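Local coordinates for putative archaeal ammonia monooxygenase subunit B (Candidatus Nitrosocaldus yellowstonii, PDB 4O65), which probably forms, through its copper-binding cupredoxin domain, part of the membrane-bound ammonia monooxygenase that oxidises ammonia in this archaeon, at residues A[14-20]-A[60-66]; A[89-95]-A[115-121]; A[122-128]-A[142-148]. One frame throughout, in Å; residues are numbered along the deposited sequence.

Contact 1 (A[14-20]-A[60-66]); sequences IEDETFS and LIVTGRL
I14 lies beside L66 as a non-hydrogen-bonded antiparallel pair, its CG1 3.9 Å from L66 CD2, with both side chains on the face that packs against strand 123-133. E15 follows as a hydrogen-bonded partner of R65, and the nearly straight bond from E15 N to R65 O measures 2.8 Å. The R65 side chain, bent at chi3 (-58°), brings its guanidinium across to the carboxylates of E15 and D16. There D16 OD2 takes both NE and NH2, an edge-on grip on one oxygen close to the guanidinium plane, with NH2 2.8 Å away. E15 OE1 meets the same NH2 at 2.6 Å, its carboxylate turned 71° from the guanidinium, while NH1 has a further salt bridge to E110.

Around D16 the register slips by one residue, a beta bulge opposite the side-chain-less G64. Pairing resumes at T18 and T63, where a water links T18 O to T63 OG1. F19 then lays its ring alongside V62, with CD2 3.7 Å from V62 CG2 and V62 CG1 over one ring face near the rim. S20 OG, held between backbone N and carbonyl carbon (chi1 60°), accepts a hydrogen bond from I61 N at 2.8 Å, in effect standing in for the backbone carbonyl of S20. Such an antiparallel edge strand, turned by a bulge, belongs to the beta-sandwich of a cupredoxin domain.

Contact 2 (A[89-95]-A[115-121]); sequences NRWEFIS and LCLSALE
C116 O is gripped by two consecutive amides, I94 N at 2.8 Å and S95 N at 3.1 Å, which reach it from the same face of its carbonyl plane. S95 O returns a bond to C116 N, so the extra residue is taken up without breaking the ladder. C116 SG rests against I94 CD1 at 3.9 Å and is tied by a disulfide to C51. S95 OG makes a close van der Waals contact with C116 CB, at 3.3 Å.

Further along, E92 and S118 exchange a pair of backbone bonds, both close to the carbonyl planes. Their polar ends turn elsewhere, E92 to K27 and S118 to D58.

The face of W91, F93, L117 and A119 carries the aromatic side chains. L117 CD2 stands over the centre of the F93 ring, 3.8 Å from the centroid and 11° off the normal, a CH-pi contact. L115 CB comes instead to the edge of that ring, near its plane, so two leucines meet the ring from different directions; R96 adds a cation-pi contact. In W91 the first torsion (chi1 -68°) sets CG anti to the carbonyl carbon and turns the indole over A119, whose CB lies 4.0 Å from the centroid of the six-membered ring, over the face. The edge-to-face ring of Y125 and the side chain of L60 also pack against the indole.

Where the strand pairing ends, R90 O accepts L120 N at 2.8 Å and, more weakly, E121 N. The R90 and E121 chains cross at about a right angle, with E121 CB over one face of the guanidinium near its rim. Two residues sharing one partner, as I94 and S95 do here, make a classic beta bulge, set in the antiparallel sheet of a cupredoxin beta-sandwich.

Contact 3 (A[122-128]-A[142-148]); sequences PGTYHAH and PGMSIVV. With CU (copper (II) ion), chain B.
This is the pairing of the two arms of a beta hairpin, strands 123-133 and 137-149, and it carries the copper site on one arm. The ladder is regular: G123 with V148, Y125 with I146 and A127 with M144 each exchange two backbone hydrogen bonds. The shortest, V148 N to G123 O, is 2.7 Å and nearly straight.

On one face T124 stands beside V147, its OG1 3.7 Å from V147 CG2. H126 follows on the same face, with CG anti to the backbone N (chi1 -158°), which swings the ring over the adjoining arm so that M144 N lies above one ring face near its rim and CE1 comes 3.5 Å from G143 CA. H126 ND1 binds the copper ion at 1.9 Å. H128 supplies the other protein nitrogen, NE2, at 2.0 Å, and a water completes the three ligands modelled. The two histidines thus bind through different ring nitrogens. G143 CA also sits over a face of the H128 ring, 3.5 Å from its centroid and 17° off the normal. Having no side chain, G143 can lie this close to both imidazoles. H128 ND1, turned from the metal, hydrogen-bonds to G141 O, a second-shell contact that would restrain the rotation of the ring.

On the other face Y125 crosses V148 obliquely, CE2 to V148 CG2 3.7 Å, and its hydroxyl hydrogen-bonds to E121 O. A127 CB meets I146 CD1 there too. This apolar face is turned inward: F19 of strand 12-19 covers A127, M144 and I146, and W91 of strand 91-97 packs on I146 and V148. Along the edge of strand 137-149, V147 makes backbone hydrogen bonds with T22 and L24, while strand 123-133 pairs with strand 74-81 through H128 and F81.

Overall arrangement
From the N terminus, contact 1 comes first, bringing strand 59-68 back beside strand 12-19 after an excursion that contains helices 27-35 and 40-47. Contact 2 then closes the span from 89-95 to 115-121, and contact 3 the hairpin from 122-128 to 142-148. The three follow in series, with none nested or crossed. Contacts 1 and 2 share one four-stranded antiparallel sheet, joined where L60 and V62 pair with L117 and L115. Contact 3 belongs to the facing mixed sheet and directly follows contact 2 in the chain. F19, L60 and W91 reach its inner face, so the contacts together tie the two layers of the sandwich to each other near the copper site.

Contact 1 (A[14-20]-A[60-66])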
loop_
_atom_site.group_PDB
_atom_site.type_symbol
_atom_site.label_atom_id
_atom_site.label_comp_id
_atom_site.label_asym_id
_atom_site.label_seq_id
_atom_site.Cartn_x
_atom_site.Cartn_y
_atom_site.Cartn_z
ATOM N N ILE A 14 -3.534 -11.607 10.634
ATOM C CA ILE A 14 -3.848 -11.084 9.283
ATOM C C ILE A 14 -4.180 -12.349 8.460
ATOM O O ILE A 14 -3.302 -13.212 8.241
ATOM C CB ILE A 14 -2.594 -10.425 8.717
ATOM C CG1 ILE A 14 -2.281 -9.167 9.564
ATOM C CG2 ILE A 14 -2.763 -10.083 7.194
ATOM C CD1 ILE A 14 -0.850 -8.634 9.223
ATOM N N GLU A 15 -5.449 -12.497 8.098
ATOM C CA GLU A 15 -5.905 -13.702 7.429
ATOM C C GLU A 15 -6.407 -13.432 5.988
ATOM O O GLU A 15 -6.774 -12.285 5.647
ATOM C CB GLU A 15 -7.039 -14.337 8.248
ATOM C CG GLU A 15 -6.585 -14.682 9.700
ATOM C CD GLU A 15 -7.633 -15.463 10.481
ATOM O OE1 GLU A 15 -8.673 -15.891 9.895
ATOM O OE2 GLU A 15 -7.432 -15.620 11.701
ATOM N N ASP A 16 -6.347 -14.483 5.158
ATOM C CA ASP A 16 -6.960 -14.418 3.800
ATOM C C ASP A 16 -6.372 -13.302 2.948
ATOM O O ASP A 16 -7.066 -12.673 2.142
ATOM C CB ASP A 16 -8.449 -14.291 3.954
ATOM C CG ASP A 16 -9.025 -15.511 4.723
ATOM O OD1 ASP A 16 -8.735 -16.622 4.326
ATOM O OD2 ASP A 16 -9.588 -15.329 5.764
ATOM N N GLU A 17 -5.080 -13.062 3.136
ATOM C CA GLU A 17 -4.414 -11.966 2.386
ATOM C C GLU A 17 -4.410 -12.314 0.874
ATOM O O GLU A 17 -4.100 -13.474 0.497
ATOM C CB GLU A 17 -3.029 -11.826 2.926
ATOM C CG GLU A 17 -2.216 -10.726 2.247
ATOM C CD GLU A 17 -0.780 -10.777 2.691
ATOM O OE1 GLU A 17 -0.275 -9.767 3.207
ATOM O OE2 GLU A 17 -0.130 -11.831 2.511
ATOM N N THR A 18 -4.787 -11.346 -0.011
ATOM C CA THR A 18 -4.791 -11.628 -1.435
ATOM C C THR A 18 -4.133 -10.437 -2.098
ATOM O O THR A 18 -4.404 -9.327 -1.662
ATOM C CB THR A 18 -6.225 -11.722 -1.999
ATOM O OG1 THR A 18 -6.876 -12.830 -1.374
ATOM C CG2 THR A 18 -6.159 -11.929 -3.497
ATOM N N PHE A 19 -3.314 -10.683 -3.126
ATOM C CA PHE A 19 -2.673 -9.603 -3.859
ATOM C C PHE A 19 -3.283 -9.622 -5.244
ATOM O O PHE A 19 -3.420 -10.710 -5.880
ATOM C CB PHE A 19 -1.164 -9.857 -3.984
ATOM C CG PHE A 19 -0.432 -9.752 -2.671
ATOM C CD1 PHE A 19 -0.426 -10.822 -1.779
ATOM C CD2 PHE A 19 0.239 -8.578 -2.344
ATOM C CE1 PHE A 19 0.242 -10.724 -0.565
ATOM C CE2 PHE A 19 0.910 -8.456 -1.105
ATOM C CZ PHE A 19 0.908 -9.552 -0.233
ATOM N N SER A 20 -3.586 -8.430 -5.776
ATOM C CA SER A 20 -4.281 -8.397 -7.098
ATOM C C SER A 20 -3.351 -8.714 -8.277
ATOM O O SER A 20 -3.829 -8.967 -9.385
ATOM C CB SER A 20 -4.912 -7.014 -7.337
ATOM O OG SER A 20 -3.887 -6.001 -7.327
ATOM N N LEU A 60 -1.569 -1.821 -7.212
ATOM C CA LEU A 60 -1.737 -3.085 -6.441
ATOM C C LEU A 60 -2.844 -2.925 -5.450
ATOM O O LEU A 60 -2.844 -1.942 -4.666
ATOM C CB LEU A 60 -0.409 -3.349 -5.644
ATOM C CG LEU A 60 -0.494 -4.598 -4.717
ATOM C CD1 LEU A 60 -0.625 -5.894 -5.548
ATOM C CD2 LEU A 60 0.835 -4.602 -3.928
ATOM N N ILE A 61 -3.748 -3.919 -5.405
ATOM C CA ILE A 61 -4.711 -4.052 -4.327
ATOM C C ILE A 61 -4.348 -5.263 -3.454
ATOM O O ILE A 61 -4.121 -6.373 -3.966
ATOM C CB ILE A 61 -6.142 -4.270 -4.908
ATOM C CG1 ILE A 61 -6.583 -3.025 -5.741
ATOM C CG2 ILE A 61 -7.137 -4.508 -3.750
ATOM C CD1 ILE A 61 -7.953 -3.242 -6.432
ATOM N N VAL A 62 -4.336 -5.038 -2.133
ATOM C CA VAL A 62 -4.114 -6.141 -1.204
ATOM C C VAL A 62 -5.350 -6.154 -0.327
ATOM O O VAL A 62 -5.712 -5.103 0.269
ATOM C CB VAL A 62 -2.843 -5.909 -0.311
ATOM C CG1 VAL A 62 -2.621 -7.169 0.591
ATOM C CG2 VAL A 62 -1.635 -5.578 -1.189
ATOM N N THR A 63 -5.954 -7.327 -0.178
ATOM C CA THR A 63 -7.120 -7.411 0.689
ATOM C C THR A 63 -6.928 -8.539 1.692
ATOM O O THR A 63 -6.083 -9.419 1.467
ATOM C CB THR A 63 -8.437 -7.664 -0.093
ATOM O OG1 THR A 63 -8.259 -8.808 -0.968
ATOM C CG2 THR A 63 -8.793 -6.423 -0.983
ATOM N N GLY A 64 -7.697 -8.492 2.777
ATOM C CA GLY A 64 -7.640 -9.579 3.795
ATOM C C GLY A 64 -8.564 -9.266 4.947
ATOM O O GLY A 64 -9.460 -8.411 4.818
ATOM N N ARG A 65 -8.364 -9.943 6.082
ATOM C CA ARG A 65 -9.230 -9.686 7.204
ATOM C C ARG A 65 -8.315 -9.682 8.423
ATOM O O ARG A 65 -7.367 -10.467 8.466
ATOM C CB ARG A 65 -10.245 -10.865 7.416
ATOM C CG ARG A 65 -11.245 -11.168 6.310
ATOM C CD ARG A 65 -12.230 -12.318 6.786
ATOM N NE ARG A 65 -11.411 -13.514 7.125
ATOM C CZ ARG A 65 -11.566 -14.325 8.186
ATOM N NH1 ARG A 65 -12.563 -14.158 9.066
ATOM N NH2 ARG A 65 -10.739 -15.353 8.354
ATOM N N LEU A 66 -8.567 -8.752 9.345
ATOM C CA LEU A 66 -7.811 -8.681 10.622
ATOM C C LEU A 66 -8.704 -9.335 11.655
ATOM O O LEU A 66 -9.894 -8.977 11.789
ATOM C CB LEU A 66 -7.565 -7.238 11.004
ATOM C CG LEU A 66 -6.910 -6.437 9.890
ATOM C CD1 LEU A 66 -6.799 -4.950 10.288
ATOM C CD2 LEU A 66 -5.497 -6.975 9.572
HETATM O O HOH W 1 -6.687 -8.144 -3.448
#

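Contact 2 (A[89-95]-A[115-121])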
loop_
_atom_site.group_PDB
_atom_site.type_symbol
_atom_site.label_atom_id
_atom_site.label_comp_id
_atom_site.label_asym_id
_atom_site.label_seq_id
_atom_site.Cartn_x
_atom_site.Cartn_y
_atom_site.Cartn_z
ATOM N N ASN A 89 8.069 5.762 -0.271
ATOM C CA ASN A 89 9.422 5.574 -0.838
ATOM C C ASN A 89 9.491 4.848 -2.208
ATOM O O ASN A 89 9.763 5.451 -3.268
ATOM C CB ASN A 89 10.282 4.799 0.157
ATOM C CG ASN A 89 11.753 4.838 -0.218
ATOM O OD1 ASN A 89 12.141 5.573 -1.133
ATOM N ND2 ASN A 89 12.574 4.050 0.466
ATOM N N ARG A 90 9.282 3.542 -2.187
ATOM C CA ARG A 90 9.222 2.782 -3.432
ATOM C C ARG A 90 7.780 2.505 -3.834
ATOM O O ARG A 90 7.550 2.114 -4.984
ATOM C CB ARG A 90 10.053 1.508 -3.358
ATOM C CG ARG A 90 11.516 1.994 -3.532
ATOM C CD ARG A 90 12.621 1.134 -2.991
ATOM N NE ARG A 90 12.940 0.054 -3.906
ATOM C CZ ARG A 90 13.734 0.138 -4.971
ATOM N NH1 ARG A 90 14.321 1.287 -5.295
ATOM N NH2 ARG A 90 13.933 -0.956 -5.713
ATOM N N TRP A 91 6.864 2.682 -2.864
ATOM C CA TRP A 91 5.391 2.488 -3.037
ATOM C C TRP A 91 4.694 3.669 -2.443
ATOM O O TRP A 91 5.256 4.320 -1.549
ATOM C CB TRP A 91 4.930 1.239 -2.274
ATOM C CG TRP A 91 5.465 -0.030 -2.894
ATOM C CD1 TRP A 91 6.730 -0.579 -2.730
ATOM C CD2 TRP A 91 4.799 -0.872 -3.862
ATOM N NE1 TRP A 91 6.893 -1.707 -3.490
ATOM C CE2 TRP A 91 5.752 -1.959 -4.191
ATOM C CE3 TRP A 91 3.546 -0.861 -4.465
ATOM C CZ2 TRP A 91 5.446 -2.971 -5.087
ATOM C CZ3 TRP A 91 3.233 -1.903 -5.348
ATOM C CH2 TRP A 91 4.157 -2.937 -5.658
ATOM N N GLU A 92 3.490 3.979 -2.911
ATOM C CA GLU A 92 2.715 5.098 -2.401
ATOM C C GLU A 92 1.301 4.608 -2.102
ATOM O O GLU A 92 0.708 3.940 -2.958
ATOM C CB GLU A 92 2.655 6.123 -3.540
ATOM C CG GLU A 92 1.909 7.388 -3.236
ATOM C CD GLU A 92 2.208 8.370 -4.329
ATOM O OE1 GLU A 92 1.524 8.328 -5.366
ATOM O OE2 GLU A 92 3.217 9.087 -4.178
ATOM N N PHE A 93 0.708 4.985 -0.959
ATOM C CA PHE A 93 -0.712 4.703 -0.753
ATOM C C PHE A 93 -1.614 5.526 -1.665
ATOM O O PHE A 93 -1.367 6.716 -1.944
ATOM C CB PHE A 93 -1.178 4.776 0.725
ATOM C CG PHE A 93 -1.006 3.464 1.455
ATOM C CD1 PHE A 93 -1.992 2.471 1.370
ATOM C CD2 PHE A 93 0.187 3.174 2.135
ATOM C CE1 PHE A 93 -1.836 1.249 2.007
ATOM C CE2 PHE A 93 0.351 1.946 2.775
ATOM C CZ PHE A 93 -0.657 0.983 2.703
ATOM N N ILE A 94 -2.632 4.851 -2.169
ATOM C CA ILE A 94 -3.702 5.492 -2.883
ATOM C C ILE A 94 -4.900 5.556 -1.926
ATOM O O ILE A 94 -5.564 6.599 -1.842
ATOM C CB ILE A 94 -4.092 4.737 -4.172
ATOM C CG1 ILE A 94 -2.947 4.830 -5.190
ATOM C CG2 ILE A 94 -5.456 5.249 -4.721
ATOM C CD1 ILE A 94 -3.067 3.820 -6.330
ATOM N N SER A 95 -5.202 4.439 -1.246
ATOM C CA SER A 95 -6.319 4.393 -0.366
ATOM C C SER A 95 -6.192 3.218 0.609
ATOM O O SER A 95 -5.413 2.277 0.417
ATOM C CB SER A 95 -7.656 4.321 -1.134
ATOM O OG SER A 95 -7.796 3.082 -1.833
ATOM N N LEU A 115 -5.985 -2.377 0.918
ATOM C CA LEU A 115 -4.928 -1.403 0.690
ATOM C C LEU A 115 -4.761 -1.268 -0.822
ATOM O O LEU A 115 -4.755 -2.281 -1.568
ATOM C CB LEU A 115 -3.595 -1.920 1.229
ATOM C CG LEU A 115 -3.651 -2.593 2.602
ATOM C CD1 LEU A 115 -2.236 -2.999 2.976
ATOM C CD2 LEU A 115 -4.215 -1.584 3.574
ATOM N N CYS A 116 -4.674 -0.018 -1.270
ATOM C CA CYS A 116 -4.499 0.245 -2.694
ATOM C C CYS A 116 -3.246 1.115 -2.779
ATOM O O CYS A 116 -3.218 2.162 -2.128
ATOM C CB CYS A 116 -5.661 1.016 -3.251
ATOM S SG CYS A 116 -5.562 1.036 -5.090
ATOM N N LEU A 117 -2.263 0.686 -3.575
ATOM C CA LEU A 117 -0.933 1.354 -3.662
ATOM C C LEU A 117 -0.490 1.488 -5.103
ATOM O O LEU A 117 -0.926 0.723 -5.961
ATOM C CB LEU A 117 0.170 0.526 -2.945
ATOM C CG LEU A 117 -0.081 0.290 -1.443
ATOM C CD1 LEU A 117 -0.595 -1.124 -1.256
ATOM C CD2 LEU A 117 1.203 0.521 -0.666
ATOM N N SER A 118 0.319 2.509 -5.342
ATOM C CA SER A 118 1.002 2.721 -6.609
ATOM C C SER A 118 2.475 2.294 -6.462
ATOM O O SER A 118 3.161 2.696 -5.491
ATOM C CB SER A 118 0.976 4.219 -6.942
ATOM O OG SER A 118 1.774 4.398 -8.093
ATOM N N ALA A 119 2.959 1.436 -7.356
ATOM C CA ALA A 119 4.401 1.140 -7.392
ATOM C C ALA A 119 5.138 2.329 -7.981
ATOM O O ALA A 119 4.834 2.769 -9.118
ATOM C CB ALA A 119 4.647 -0.079 -8.282
ATOM N N LEU A 120 6.147 2.828 -7.261
ATOM C CA LEU A 120 6.917 4.009 -7.765
ATOM C C LEU A 120 8.250 3.665 -8.430
ATOM O O LEU A 120 8.708 4.365 -9.387
ATOM C CB LEU A 120 7.164 4.994 -6.611
ATOM C CG LEU A 120 5.960 5.542 -5.877
ATOM C CD1 LEU A 120 6.402 6.486 -4.751
ATOM C CD2 LEU A 120 5.038 6.286 -6.847
ATOM N N GLU A 121 8.899 2.588 -7.978
ATOM C CA GLU A 121 10.267 2.329 -8.432
ATOM C C GLU A 121 10.440 0.883 -8.811
ATOM O O GLU A 121 9.807 -0.028 -8.170
ATOM C CB GLU A 121 11.288 2.745 -7.320
ATOM C CG GLU A 121 10.984 4.099 -6.692
ATOM C CD GLU A 121 11.159 5.273 -7.664
ATOM O OE1 GLU A 121 11.817 5.085 -8.702
ATOM O OE2 GLU A 121 10.646 6.382 -7.379
#

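Contact 3 (A[122-128]-A[142-148])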
loop_
_atom_site.group_PDB
_atom_site.type_symbol
_atom_site.label_atom_id
_atom_site.label_comp_id
_atom_site.label_asym_id
_atom_site.label_seq_id
_atom_site.Cartn_x
_atom_site.Cartn_y
_atom_site.Cartn_z
ATOM N N PRO A 122 11.248 0.630 -9.847
ATOM C CA PRO A 122 11.410 -0.718 -10.340
ATOM C C PRO A 122 12.150 -1.600 -9.308
ATOM O O PRO A 122 12.930 -1.080 -8.485
ATOM C CB PRO A 122 12.230 -0.531 -11.630
ATOM C CG PRO A 122 13.076 0.619 -11.318
ATOM C CD PRO A 122 12.121 1.569 -10.597
ATOM N N GLY A 123 11.839 -2.888 -9.334
ATOM C CA GLY A 123 12.503 -3.824 -8.459
ATOM C C GLY A 123 11.653 -5.056 -8.235
ATOM O O GLY A 123 10.529 -5.161 -8.729
ATOM N N THR A 124 12.216 -5.978 -7.470
ATOM C CA THR A 124 11.518 -7.218 -7.121
ATOM C C THR A 124 11.314 -7.133 -5.636
ATOM O O THR A 124 12.269 -6.943 -4.881
ATOM C CB THR A 124 12.333 -8.463 -7.517
ATOM O OG1 THR A 124 12.258 -8.629 -8.930
ATOM C CG2 THR A 124 11.735 -9.713 -6.843
ATOM N N TYR A 125 10.053 -7.193 -5.203
ATOM C CA TYR A 125 9.704 -6.894 -3.803
ATOM C C TYR A 125 9.040 -8.114 -3.181
ATOM O O TYR A 125 8.218 -8.759 -3.817
ATOM C CB TYR A 125 8.709 -5.703 -3.705
ATOM C CG TYR A 125 9.235 -4.413 -4.299
ATOM C CD1 TYR A 125 9.991 -3.531 -3.506
ATOM C CD2 TYR A 125 8.978 -4.069 -5.636
ATOM C CE1 TYR A 125 10.492 -2.346 -4.029
ATOM C CE2 TYR A 125 9.509 -2.894 -6.165
ATOM C CZ TYR A 125 10.240 -2.042 -5.363
ATOM O OH TYR A 125 10.776 -0.873 -5.861
ATOM N N HIS A 126 9.388 -8.444 -1.946
ATOM C CA HIS A 126 8.630 -9.461 -1.252
ATOM C C HIS A 126 7.746 -8.673 -0.309
ATOM O O HIS A 126 8.207 -8.060 0.649
ATOM C CB HIS A 126 9.556 -10.423 -0.495
ATOM C CG HIS A 126 8.901 -11.762 -0.210
ATOM N ND1 HIS A 126 8.555 -12.180 1.057
ATOM C CD2 HIS A 126 8.475 -12.782 -1.094
ATOM C CE1 HIS A 126 7.972 -13.412 0.965
ATOM N NE2 HIS A 126 7.907 -13.756 -0.344
ATOM N N ALA A 127 6.472 -8.552 -0.646
ATOM C CA ALA A 127 5.580 -7.622 0.045
ATOM C C ALA A 127 4.666 -8.358 1.004
ATOM O O ALA A 127 4.191 -9.468 0.677
ATOM C CB ALA A 127 4.697 -6.936 -1.004
ATOM N N HIS A 128 4.363 -7.694 2.130
ATOM C CA HIS A 128 3.507 -8.263 3.183
ATOM C C HIS A 128 2.602 -7.197 3.666
ATOM O O HIS A 128 3.009 -6.024 3.853
ATOM C CB HIS A 128 4.326 -8.639 4.421
ATOM C CG HIS A 128 5.415 -9.660 4.180
ATOM N ND1 HIS A 128 5.380 -10.920 4.730
ATOM C CD2 HIS A 128 6.680 -9.540 3.538
ATOM C CE1 HIS A 128 6.531 -11.593 4.390
ATOM N NE2 HIS A 128 7.319 -10.743 3.678
ATOM N N PRO A 142 1.554 -13.216 5.209
ATOM C CA PRO A 142 2.377 -14.036 4.329
ATOM C C PRO A 142 2.948 -13.148 3.211
ATOM O O PRO A 142 2.310 -12.212 2.762
ATOM C CB PRO A 142 1.330 -14.987 3.668
ATOM C CG PRO A 142 0.204 -15.039 4.594
ATOM C CD PRO A 142 0.174 -13.719 5.341
ATOM N N GLY A 143 4.163 -13.386 2.797
ATOM C CA GLY A 143 4.662 -12.472 1.735
ATOM C C GLY A 143 4.186 -12.896 0.355
ATOM O O GLY A 143 3.661 -14.001 0.188
ATOM N N MET A 144 4.363 -12.022 -0.637
ATOM C CA MET A 144 4.263 -12.458 -2.024
ATOM C C MET A 144 5.256 -11.653 -2.850
ATOM O O MET A 144 5.455 -10.458 -2.592
ATOM C CB MET A 144 2.848 -12.184 -2.484
ATOM C CG MET A 144 2.799 -11.926 -3.938
ATOM S SD MET A 144 2.315 -13.557 -4.423
ATOM C CE MET A 144 0.683 -12.994 -4.806
ATOM N N SER A 145 5.941 -12.324 -3.772
ATOM C CA SER A 145 6.904 -11.654 -4.635
ATOM C C SER A 145 6.202 -10.847 -5.740
ATOM O O SER A 145 5.325 -11.361 -6.411
ATOM C CB SER A 145 7.914 -12.673 -5.191
ATOM O OG SER A 145 8.865 -11.982 -5.977
ATOM N N ILE A 146 6.529 -9.550 -5.844
ATOM C CA ILE A 146 5.939 -8.693 -6.883
ATOM C C ILE A 146 7.086 -8.059 -7.657
ATOM O O ILE A 146 7.964 -7.411 -7.059
ATOM C CB ILE A 146 5.056 -7.593 -6.255
ATOM C CG1 ILE A 146 3.930 -8.268 -5.421
ATOM C CG2 ILE A 146 4.510 -6.661 -7.357
ATOM C CD1 ILE A 146 3.062 -7.274 -4.661
ATOM N N VAL A 147 7.049 -8.201 -8.965
ATOM C CA VAL A 147 8.105 -7.579 -9.827
ATOM C C VAL A 147 7.525 -6.295 -10.424
ATOM O O VAL A 147 6.470 -6.338 -11.054
ATOM C CB VAL A 147 8.532 -8.523 -10.957
ATOM C CG1 VAL A 147 9.641 -7.895 -11.813
ATOM C CG2 VAL A 147 9.037 -9.842 -10.366
ATOM N N VAL A 148 8.248 -5.201 -10.263
ATOM C CA VAL A 148 7.838 -3.907 -10.855
ATOM C C VAL A 148 8.872 -3.538 -11.921
ATOM O O VAL A 148 10.082 -3.472 -11.635
ATOM C CB VAL A 148 7.753 -2.796 -9.811
ATOM C CG1 VAL A 148 7.257 -1.491 -10.480
ATOM C CG2 VAL A 148 6.821 -3.194 -8.618
HETATM CU CU CU B . 8.940 -11.201 2.622
HETATM O O HOH W 2 10.587 -10.412 3.628
#